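Side-chain contacts in transcriptional regulator, TetR family (PDB 3EUP), which probably regulates transcription as a TetR-family protein, binding DNA through an N-terminal helix-turn-helix domain, with a C-terminal domain that in relatives binds small ligands: residues K71-L74 and T75-Q79; W135-N138 and L139-I142; I143-G146 and I147-K150. One frame throughout, in Å; residues are numbered along the deposited sequence.

Contact 1 of 3, residues K71-L74 and T75-Q79; sequences KSVL and TAKVQ
Lys71 O takes two donors from Thr75, its backbone N at 2.8 Å and its hydroxyl OG1 at 3.0 Å, in the last turns of helix 55-78. The carbonyl thus serves both the ordinary i to i+4 helix bond and the threonine side-chain bond that often accompanies it. The two donors differ in geometry: the amide lies tilted 19° from the carbonyl plane, whereas OG1 sits above that plane, 43° out of it. The hydroxyl is brought there by a chi1 of -67°, which sets OG1 beside its own backbone N and leaves CG2 anti to that nitrogen. Both hydrogen-bond donors of Thr75 therefore point back to one carbonyl of the preceding turn.

The helical pattern continues with Ala76 N to Ser72 O at 3.0 Å and Lys77 N to Val73 O at 2.9 Å. Ser72 sends its own hydroxyl back to Gly68 O, one turn earlier. On another face, Val73 and Leu74 both touch Met94, and Leu74 also meets Tyr91, which joins the last turns of helix 55-78 to helix 91-96 of the C-terminal domain, in TetR relatives the ligand-binding part. Lys77 NZ makes a weak hydrogen bond to Ser93 OG.

Leu74 and Val78, one turn apart, run out from the helix in company. Their backbones are joined by Val78 N to Leu74 O at 2.8 Å, and their methyls pack tightly, with Leu74 CD2 only 3.3 Å from Val78 CG2.

Contact 2 of 3, residues W135-N138 and L139-I142; sequences WKKN and LVTI
Trp135 and Leu139 form the apolar part of this contact, one turn apart on helix 122-148 of the TetR-type C-terminal domain. The side chains run alongside each other, and Leu139 meets the pyrrole portion of the indole: CG is 3.9 Å from Trp135 CD1, and CD2 approaches obliquely to 3.8 Å from NE1. That nitrogen is hydrogen-bonded to Tyr91 OH, while Leu139 also packs on Leu88 and Met165. With Leu139 cut back to an alanine, CG, CD1 and CD2 would be gone, and the CD1/NE1 side of the indole is likely to lose its neighbour, opening a gap toward Leu88 and Met165.

A second van der Waals contact pairs Lys136 with Val140. The lysine chain bends at chi2 (-76°) and again at chi4, and its far end, CD through NZ, lies across Val140 CG1, with CE at 3.6 Å.

Among the polar contacts, Val140 N reaches Lys136 O at 2.9 Å in a nearly straight bond (174° at the hydrogen). A water bridges two side chains, accepting from Asn138 ND2 and donating to Thr141 OG1, each at 2.8 Å.

The helix is amphipathic here: Trp135 and Leu139 are buried, whereas the exposed Asn138 and Thr141 are linked through solvent.

Contact 3 of 3, residues I143-G146 and I147-K150; sequences IKKG and IQAK
A Schellman motif ends helix 122-148 here, with Lys150 as its C-prime residue. The evidence is a positive phi of 65° at Lys150, its N bonded to Ile147 O at 3.0 Å, and the wider-spaced link, five residues back, from Glu151 N to Gly146 O. Ala149 is the first residue to leave helical backbone angles, yet its amide still closes a helical bond, with Ala149 N 2.7 Å from Lys145 O. Ahead of it the regular pattern holds: Ile147 N meets Ile143 O at 2.8 Å, and Gln148 N meets Lys144 O at 3.1 Å. The chain is then drawn back toward the helix by a further backbone hydrogen bond between Gly146 and Phe152.

Ile143, buried, and Ile147, only partly so, both pack against Val158 of helix 158-179; Ile143 also meets Ile161 and, in helix 84-88, Leu88, while Ile147 lies on Phe152 and Thr156, so that the capped end is joined to the connection leading into the next long helix of the C-terminal domain. Near the same end, Lys145 and Ala149 both lie against Tyr84.

Gln148 takes a less common course on the exposed side. With chi1 at 77°, its CG stands between the backbone N and the carbonyl carbon, and from there the chain extends back along the preceding turn. CG comes to 3.2 Å from Lys145 O, while the amide group lies alongside the root of the lysine side chain. Lys145 and Gln148 run side by side, and the closest approach between their side chains sets Gln148 NE2 4.0 Å from Lys145 CG.

How the contacts relate
Contacts 2 and 3 follow each other directly along helix 122-148, their centres 12 Å apart, so the inward side of contact 2 continues into the capped end at contact 3. Contact 1 belongs to helix 55-78 and meets contact 2 by packing, with Leu74 CD1 3.9 Å from Trp135 NE1; their centres are 13 Å apart. Tyr91 is a neighbour common to both. Contacts 1 and 3 do not touch: their nearest atoms are about 8 Å apart. Helix 84-88 serves both later contacts, with Leu88 against Leu139, Ile142 and Ile143. None of the three is touched by the second subunit.

Contact 1 of 3, residues K71-L74 and T75-Q79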
ATOM      1  N   LYS A  71       9.292 -12.401   6.967  1.00 25.53           N
ATOM      2  CA  LYS A  71       9.531 -13.715   6.378  1.00 26.37           C
ATOM      3  C   LYS A  71       9.673 -14.796   7.430  1.00 26.32           C
ATOM      4  O   LYS A  71       9.054 -15.866   7.307  1.00 26.24           O
ATOM      5  CB  LYS A  71      10.767 -13.700   5.495  1.00 26.70           C
ATOM      6  CG  LYS A  71      10.482 -13.188   4.089  1.00 30.56           C
ATOM      7  CD  LYS A  71      11.733 -12.673   3.400  1.00 34.17           C
ATOM      8  CE  LYS A  71      12.758 -13.681   3.096  1.00 36.87           C
ATOM      9  NZ  LYS A  71      13.818 -12.997   2.270  1.00 38.37           N
ATOM     10  N   SER A  72      10.474 -14.507   8.456  1.00 26.24           N
ATOM     11  CA  SER A  72      10.733 -15.453   9.540  1.00 26.53           C
ATOM     12  C   SER A  72       9.488 -15.775  10.356  1.00 25.89           C
ATOM     13  O   SER A  72       9.296 -16.914  10.745  1.00 25.11           O
ATOM     14  CB  SER A  72      11.877 -14.954  10.424  1.00 26.21           C
ATOM     15  OG  SER A  72      13.033 -14.919   9.639  1.00 28.33           O
ATOM     16  N   VAL A  73       8.635 -14.793  10.582  1.00 26.15           N
ATOM     17  CA  VAL A  73       7.377 -15.025  11.280  1.00 27.14           C
ATOM     18  C   VAL A  73       6.499 -15.906  10.445  1.00 28.27           C
ATOM     19  O   VAL A  73       5.987 -16.912  10.941  1.00 29.38           O
ATOM     20  CB  VAL A  73       6.638 -13.733  11.623  1.00 27.43           C
ATOM     21  CG1 VAL A  73       5.243 -14.023  12.117  1.00 27.83           C
ATOM     22  CG2 VAL A  73       7.409 -12.933  12.683  1.00 27.02           C
ATOM     23  N   LEU A  74       6.359 -15.572   9.168  1.00 29.50           N
ATOM     24  CA  LEU A  74       5.511 -16.342   8.268  1.00 30.51           C
ATOM     25  C   LEU A  74       6.013 -17.793   8.184  1.00 30.11           C
ATOM     26  O   LEU A  74       5.207 -18.738   8.212  1.00 30.03           O
ATOM     27  CB  LEU A  74       5.480 -15.692   6.882  1.00 31.03           C
ATOM     28  CG  LEU A  74       4.556 -16.213   5.758  1.00 33.84           C
ATOM     29  CD1 LEU A  74       4.605 -15.277   4.506  1.00 34.76           C
ATOM     30  CD2 LEU A  74       4.885 -17.652   5.316  1.00 37.68           C
ATOM     31  N   THR A  75       7.337 -17.958   8.079  1.00 29.99           N
ATOM     32  CA  THR A  75       7.985 -19.288   8.075  1.00 29.78           C
ATOM     33  C   THR A  75       7.639 -20.070   9.344  1.00 29.62           C
ATOM     34  O   THR A  75       7.271 -21.243   9.292  1.00 29.54           O
ATOM     35  CB  THR A  75       9.543 -19.191   7.882  1.00 30.07           C
ATOM     36  OG1 THR A  75       9.836 -18.695   6.569  1.00 31.04           O
ATOM     37  CG2 THR A  75      10.221 -20.564   8.020  1.00 30.86           C
ATOM     38  N   ALA A  76       7.718 -19.412  10.488  1.00 29.68           N
ATOM     39  CA  ALA A  76       7.512 -20.094  11.744  1.00 29.62           C
ATOM     40  C   ALA A  76       6.045 -20.510  11.874  1.00 29.84           C
ATOM     41  O   ALA A  76       5.758 -21.615  12.298  1.00 28.22           O
ATOM     42  CB  ALA A  76       7.973 -19.231  12.929  1.00 29.59           C
ATOM     43  N   LYS A  77       5.127 -19.643  11.449  1.00 29.77           N
ATOM     44  CA  LYS A  77       3.689 -19.935  11.510  1.00 30.57           C
ATOM     45  C   LYS A  77       3.274 -20.996  10.495  1.00 30.84           C
ATOM     46  O   LYS A  77       2.478 -21.872  10.806  1.00 31.88           O
ATOM     47  CB  LYS A  77       2.880 -18.646  11.301  1.00 31.41           C
ATOM     48  CG  LYS A  77       2.869 -17.777  12.542  1.00 32.25           C
ATOM     49  CD  LYS A  77       1.902 -16.660  12.443  1.00 35.69           C
ATOM     50  CE  LYS A  77       1.766 -15.992  13.789  1.00 37.00           C
ATOM     51  NZ  LYS A  77       1.029 -16.871  14.698  1.00 36.64           N
ATOM     52  N   VAL A  78       3.856 -20.956   9.305  1.00 31.19           N
ATOM     53  CA  VAL A  78       3.591 -21.966   8.287  1.00 31.64           C
ATOM     54  C   VAL A  78       4.065 -23.364   8.760  1.00 32.77           C
ATOM     55  O   VAL A  78       3.329 -24.329   8.663  1.00 32.30           O
ATOM     56  CB  VAL A  78       4.248 -21.566   6.947  1.00 31.70           C
ATOM     57  CG1 VAL A  78       4.346 -22.717   6.014  1.00 31.49           C
ATOM     58  CG2 VAL A  78       3.448 -20.441   6.297  1.00 31.98           C
ATOM     59  N   GLN A  79       5.260 -23.450   9.331  1.00 33.47           N
ATOM     60  CA  GLN A  79       5.800 -24.726   9.808  1.00 33.77           C
ATOM     61  C   GLN A  79       5.020 -25.291  11.006  1.00 34.10           C
ATOM     62  O   GLN A  79       5.243 -26.412  11.390  1.00 34.47           O
ATOM     63  CB  GLN A  79       7.300 -24.591  10.143  1.00 33.98           C
ATOM     64  CG  GLN A  79       8.213 -24.298   8.901  1.00 36.38           C
ATOM     65  CD  GLN A  79       9.681 -23.901   9.250  1.00 39.76           C
ATOM     66  OE1 GLN A  79      10.082 -23.846  10.421  1.00 43.75           O
ATOM     67  NE2 GLN A  79      10.471 -23.631   8.226  1.00 41.67           N
TER

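Contact 2 of 3, residues W135-N138 and L139-I142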
ATOM      1  N   TRP A 135       7.907 -14.011  -2.368  1.00 23.55           N
ATOM      2  CA  TRP A 135       6.724 -14.319  -1.604  1.00 23.25           C
ATOM      3  C   TRP A 135       5.770 -15.064  -2.524  1.00 24.05           C
ATOM      4  O   TRP A 135       5.330 -16.158  -2.167  1.00 23.41           O
ATOM      5  CB  TRP A 135       6.094 -13.056  -1.034  1.00 22.34           C
ATOM      6  CG  TRP A 135       4.891 -13.239  -0.194  1.00 22.09           C
ATOM      7  CD1 TRP A 135       4.376 -14.401   0.304  1.00 21.74           C
ATOM      8  CD2 TRP A 135       4.037 -12.188   0.275  1.00 23.54           C
ATOM      9  NE1 TRP A 135       3.239 -14.134   1.035  1.00 23.02           N
ATOM     10  CE2 TRP A 135       3.022 -12.776   1.038  1.00 22.88           C
ATOM     11  CE3 TRP A 135       4.036 -10.800   0.110  1.00 23.51           C
ATOM     12  CZ2 TRP A 135       2.005 -12.017   1.648  1.00 23.65           C
ATOM     13  CZ3 TRP A 135       3.034 -10.038   0.756  1.00 23.92           C
ATOM     14  CH2 TRP A 135       2.034 -10.657   1.482  1.00 22.97           C
ATOM     15  N   LYS A 136       5.513 -14.515  -3.725  1.00 25.56           N
ATOM     16  CA  LYS A 136       4.679 -15.193  -4.734  1.00 26.31           C
ATOM     17  C   LYS A 136       5.161 -16.649  -5.015  1.00 27.33           C
ATOM     18  O   LYS A 136       4.343 -17.576  -5.076  1.00 25.22           O
ATOM     19  CB  LYS A 136       4.563 -14.360  -6.028  1.00 27.02           C
ATOM     20  CG  LYS A 136       3.865 -15.045  -7.227  1.00 29.18           C
ATOM     21  CD  LYS A 136       4.788 -16.099  -7.912  1.00 33.76           C
ATOM     22  CE  LYS A 136       4.315 -16.591  -9.295  1.00 37.31           C
ATOM     23  NZ  LYS A 136       2.856 -16.400  -9.430  1.00 42.19           N
ATOM     24  N   LYS A 137       6.468 -16.834  -5.156  1.00 28.19           N
ATOM     25  CA  LYS A 137       7.018 -18.150  -5.484  1.00 30.30           C
ATOM     26  C   LYS A 137       6.793 -19.151  -4.356  1.00 29.15           C
ATOM     27  O   LYS A 137       6.479 -20.317  -4.592  1.00 30.21           O
ATOM     28  CB  LYS A 137       8.507 -18.061  -5.857  1.00 31.28           C
ATOM     29  CG  LYS A 137       8.773 -18.156  -7.371  1.00 37.24           C
ATOM     30  CD  LYS A 137      10.105 -17.451  -7.855  1.00 41.68           C
ATOM     31  CE  LYS A 137      10.149 -15.951  -7.488  1.00 45.05           C
ATOM     32  NZ  LYS A 137      11.343 -15.208  -8.009  1.00 47.30           N
ATOM     33  N   ASN A 138       6.948 -18.694  -3.131  1.00 29.11           N
ATOM     34  CA  ASN A 138       6.619 -19.507  -1.975  1.00 29.04           C
ATOM     35  C   ASN A 138       5.170 -19.912  -1.953  1.00 27.91           C
ATOM     36  O   ASN A 138       4.861 -21.052  -1.663  1.00 28.01           O
ATOM     37  CB  ASN A 138       6.963 -18.791  -0.686  1.00 29.44           C
ATOM     38  CG  ASN A 138       8.457 -18.708  -0.452  1.00 32.21           C
ATOM     39  OD1 ASN A 138       8.975 -17.683  -0.025  1.00 37.59           O
ATOM     40  ND2 ASN A 138       9.156 -19.796  -0.715  1.00 39.66           N
ATOM     41  N   LEU A 139       4.281 -18.992  -2.264  1.00 26.58           N
ATOM     42  CA  LEU A 139       2.858 -19.296  -2.250  1.00 26.16           C
ATOM     43  C   LEU A 139       2.520 -20.346  -3.306  1.00 26.17           C
ATOM     44  O   LEU A 139       1.789 -21.308  -3.020  1.00 25.77           O
ATOM     45  CB  LEU A 139       2.001 -18.038  -2.469  1.00 25.48           C
ATOM     46  CG  LEU A 139       2.001 -16.950  -1.388  1.00 23.41           C
ATOM     47  CD1 LEU A 139       1.066 -15.785  -1.823  1.00 19.17           C
ATOM     48  CD2 LEU A 139       1.618 -17.465   0.015  1.00 20.98           C
ATOM     49  N   VAL A 140       3.038 -20.156  -4.523  1.00 26.23           N
ATOM     50  CA  VAL A 140       2.887 -21.146  -5.581  1.00 26.44           C
ATOM     51  C   VAL A 140       3.389 -22.558  -5.128  1.00 26.33           C
ATOM     52  O   VAL A 140       2.710 -23.568  -5.318  1.00 24.89           O
ATOM     53  CB  VAL A 140       3.565 -20.672  -6.894  1.00 27.94           C
ATOM     54  CG1 VAL A 140       2.934 -19.358  -7.391  1.00 26.17           C
ATOM     55  CG2 VAL A 140       5.018 -20.442  -6.713  1.00 28.99           C
ATOM     56  N   THR A 141       4.528 -22.612  -4.459  1.00 26.67           N
ATOM     57  CA  THR A 141       5.051 -23.898  -3.946  1.00 26.66           C
ATOM     58  C   THR A 141       4.069 -24.560  -2.978  1.00 27.07           C
ATOM     59  O   THR A 141       3.830 -25.772  -3.075  1.00 26.41           O
ATOM     60  CB  THR A 141       6.373 -23.694  -3.244  1.00 26.37           C
ATOM     61  OG1 THR A 141       7.277 -23.160  -4.203  1.00 27.89           O
ATOM     62  CG2 THR A 141       6.938 -25.015  -2.689  1.00 27.06           C
ATOM     63  N   ILE A 142       3.498 -23.765  -2.062  1.00 26.82           N
ATOM     64  CA  ILE A 142       2.480 -24.273  -1.134  1.00 26.52           C
ATOM     65  C   ILE A 142       1.223 -24.752  -1.872  1.00 26.44           C
ATOM     66  O   ILE A 142       0.722 -25.864  -1.617  1.00 26.63           O
ATOM     67  CB  ILE A 142       2.114 -23.245  -0.068  1.00 25.69           C
ATOM     68  CG1 ILE A 142       3.287 -23.074   0.909  1.00 26.60           C
ATOM     69  CG2 ILE A 142       0.846 -23.669   0.671  1.00 25.01           C
ATOM     70  CD1 ILE A 142       3.180 -21.834   1.847  1.00 26.13           C
TER
HETATM   71  O   HOH W   1       9.155 -21.939  -2.479  1.00 46.09           O

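Contact 3 of 3, residues I143-G146 and I147-K150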
ATOM      1  N   ILE A 143       0.722 -23.941  -2.797  1.00 25.67           N
ATOM      2  CA  ILE A 143      -0.480 -24.316  -3.544  1.00 25.68           C
ATOM      3  C   ILE A 143      -0.253 -25.645  -4.334  1.00 25.92           C
ATOM      4  O   ILE A 143      -1.043 -26.578  -4.237  1.00 23.93           O
ATOM      5  CB  ILE A 143      -0.969 -23.170  -4.467  1.00 25.69           C
ATOM      6  CG1 ILE A 143      -1.369 -21.911  -3.645  1.00 26.09           C
ATOM      7  CG2 ILE A 143      -2.161 -23.624  -5.286  1.00 26.67           C
ATOM      8  CD1 ILE A 143      -1.094 -20.563  -4.399  1.00 23.95           C
ATOM      9  N   LYS A 144       0.847 -25.726  -5.075  1.00 26.28           N
ATOM     10  CA  LYS A 144       1.149 -26.928  -5.841  1.00 27.19           C
ATOM     11  C   LYS A 144       1.211 -28.193  -4.969  1.00 27.17           C
ATOM     12  O   LYS A 144       0.765 -29.254  -5.389  1.00 27.00           O
ATOM     13  CB  LYS A 144       2.465 -26.765  -6.600  1.00 28.04           C
ATOM     14  CG  LYS A 144       2.427 -25.761  -7.755  1.00 29.63           C
ATOM     15  CD  LYS A 144       3.590 -26.059  -8.697  1.00 34.38           C
ATOM     16  CE  LYS A 144       3.969 -24.865  -9.541  1.00 37.95           C
ATOM     17  NZ  LYS A 144       2.921 -24.544 -10.560  1.00 40.56           N
ATOM     18  N   LYS A 145       1.780 -28.077  -3.768  1.00 27.40           N
ATOM     19  CA  LYS A 145       1.760 -29.170  -2.804  1.00 27.70           C
ATOM     20  C   LYS A 145       0.338 -29.526  -2.391  1.00 27.21           C
ATOM     21  O   LYS A 145      -0.002 -30.696  -2.264  1.00 25.02           O
ATOM     22  CB  LYS A 145       2.564 -28.814  -1.562  1.00 28.30           C
ATOM     23  CG  LYS A 145       4.042 -28.820  -1.822  1.00 29.69           C
ATOM     24  CD  LYS A 145       4.779 -28.530  -0.556  1.00 32.81           C
ATOM     25  CE  LYS A 145       6.219 -28.242  -0.823  1.00 35.11           C
ATOM     26  NZ  LYS A 145       6.859 -27.927   0.472  1.00 39.41           N
ATOM     27  N   GLY A 146      -0.483 -28.506  -2.168  1.00 26.20           N
ATOM     28  CA  GLY A 146      -1.880 -28.704  -1.851  1.00 27.06           C
ATOM     29  C   GLY A 146      -2.638 -29.420  -2.956  1.00 28.17           C
ATOM     30  O   GLY A 146      -3.506 -30.260  -2.684  1.00 27.95           O
ATOM     31  N   ILE A 147      -2.301 -29.110  -4.209  1.00 28.88           N
ATOM     32  CA  ILE A 147      -2.871 -29.835  -5.349  1.00 29.69           C
ATOM     33  C   ILE A 147      -2.467 -31.318  -5.348  1.00 30.13           C
ATOM     34  O   ILE A 147      -3.301 -32.197  -5.549  1.00 30.43           O
ATOM     35  CB  ILE A 147      -2.478 -29.165  -6.687  1.00 29.90           C
ATOM     36  CG1 ILE A 147      -3.128 -27.768  -6.752  1.00 28.76           C
ATOM     37  CG2 ILE A 147      -2.853 -30.075  -7.879  1.00 29.89           C
ATOM     38  CD1 ILE A 147      -3.085 -27.057  -8.098  1.00 28.19           C
ATOM     39  N   GLN A 148      -1.191 -31.596  -5.114  1.00 30.75           N
ATOM     40  CA  GLN A 148      -0.719 -32.981  -5.125  1.00 31.34           C
ATOM     41  C   GLN A 148      -1.128 -33.717  -3.850  1.00 31.04           C
ATOM     42  O   GLN A 148      -1.210 -34.931  -3.853  1.00 30.50           O
ATOM     43  CB  GLN A 148       0.789 -33.063  -5.339  1.00 31.59           C
ATOM     44  CG  GLN A 148       1.605 -32.736  -4.120  1.00 34.54           C
ATOM     45  CD  GLN A 148       3.044 -32.421  -4.466  1.00 41.06           C
ATOM     46  OE1 GLN A 148       3.361 -32.174  -5.635  1.00 45.65           O
ATOM     47  NE2 GLN A 148       3.935 -32.418  -3.452  1.00 43.92           N
ATOM     48  N   ALA A 149      -1.406 -32.991  -2.773  1.00 30.86           N
ATOM     49  CA  ALA A 149      -2.028 -33.609  -1.598  1.00 31.30           C
ATOM     50  C   ALA A 149      -3.564 -33.728  -1.719  1.00 31.90           C
ATOM     51  O   ALA A 149      -4.225 -34.098  -0.757  1.00 32.14           O
ATOM     52  CB  ALA A 149      -1.650 -32.848  -0.331  1.00 30.84           C
ATOM     53  N   LYS A 150      -4.129 -33.406  -2.883  1.00 32.56           N
ATOM     54  CA  LYS A 150      -5.564 -33.574  -3.131  1.00 33.43           C
ATOM     55  C   LYS A 150      -6.404 -32.660  -2.248  1.00 32.75           C
ATOM     56  O   LYS A 150      -7.583 -32.891  -2.021  1.00 32.59           O
ATOM     57  CB  LYS A 150      -5.959 -35.029  -2.902  1.00 33.81           C
ATOM     58  CG  LYS A 150      -7.199 -35.517  -3.687  1.00 37.15           C
ATOM     59  CD  LYS A 150      -7.663 -36.967  -3.275  1.00 39.45           C
ATOM     60  CE  LYS A 150      -6.530 -37.988  -3.329  1.00 40.44           C
ATOM     61  NZ  LYS A 150      -6.987 -39.425  -3.187  1.00 41.06           N
TER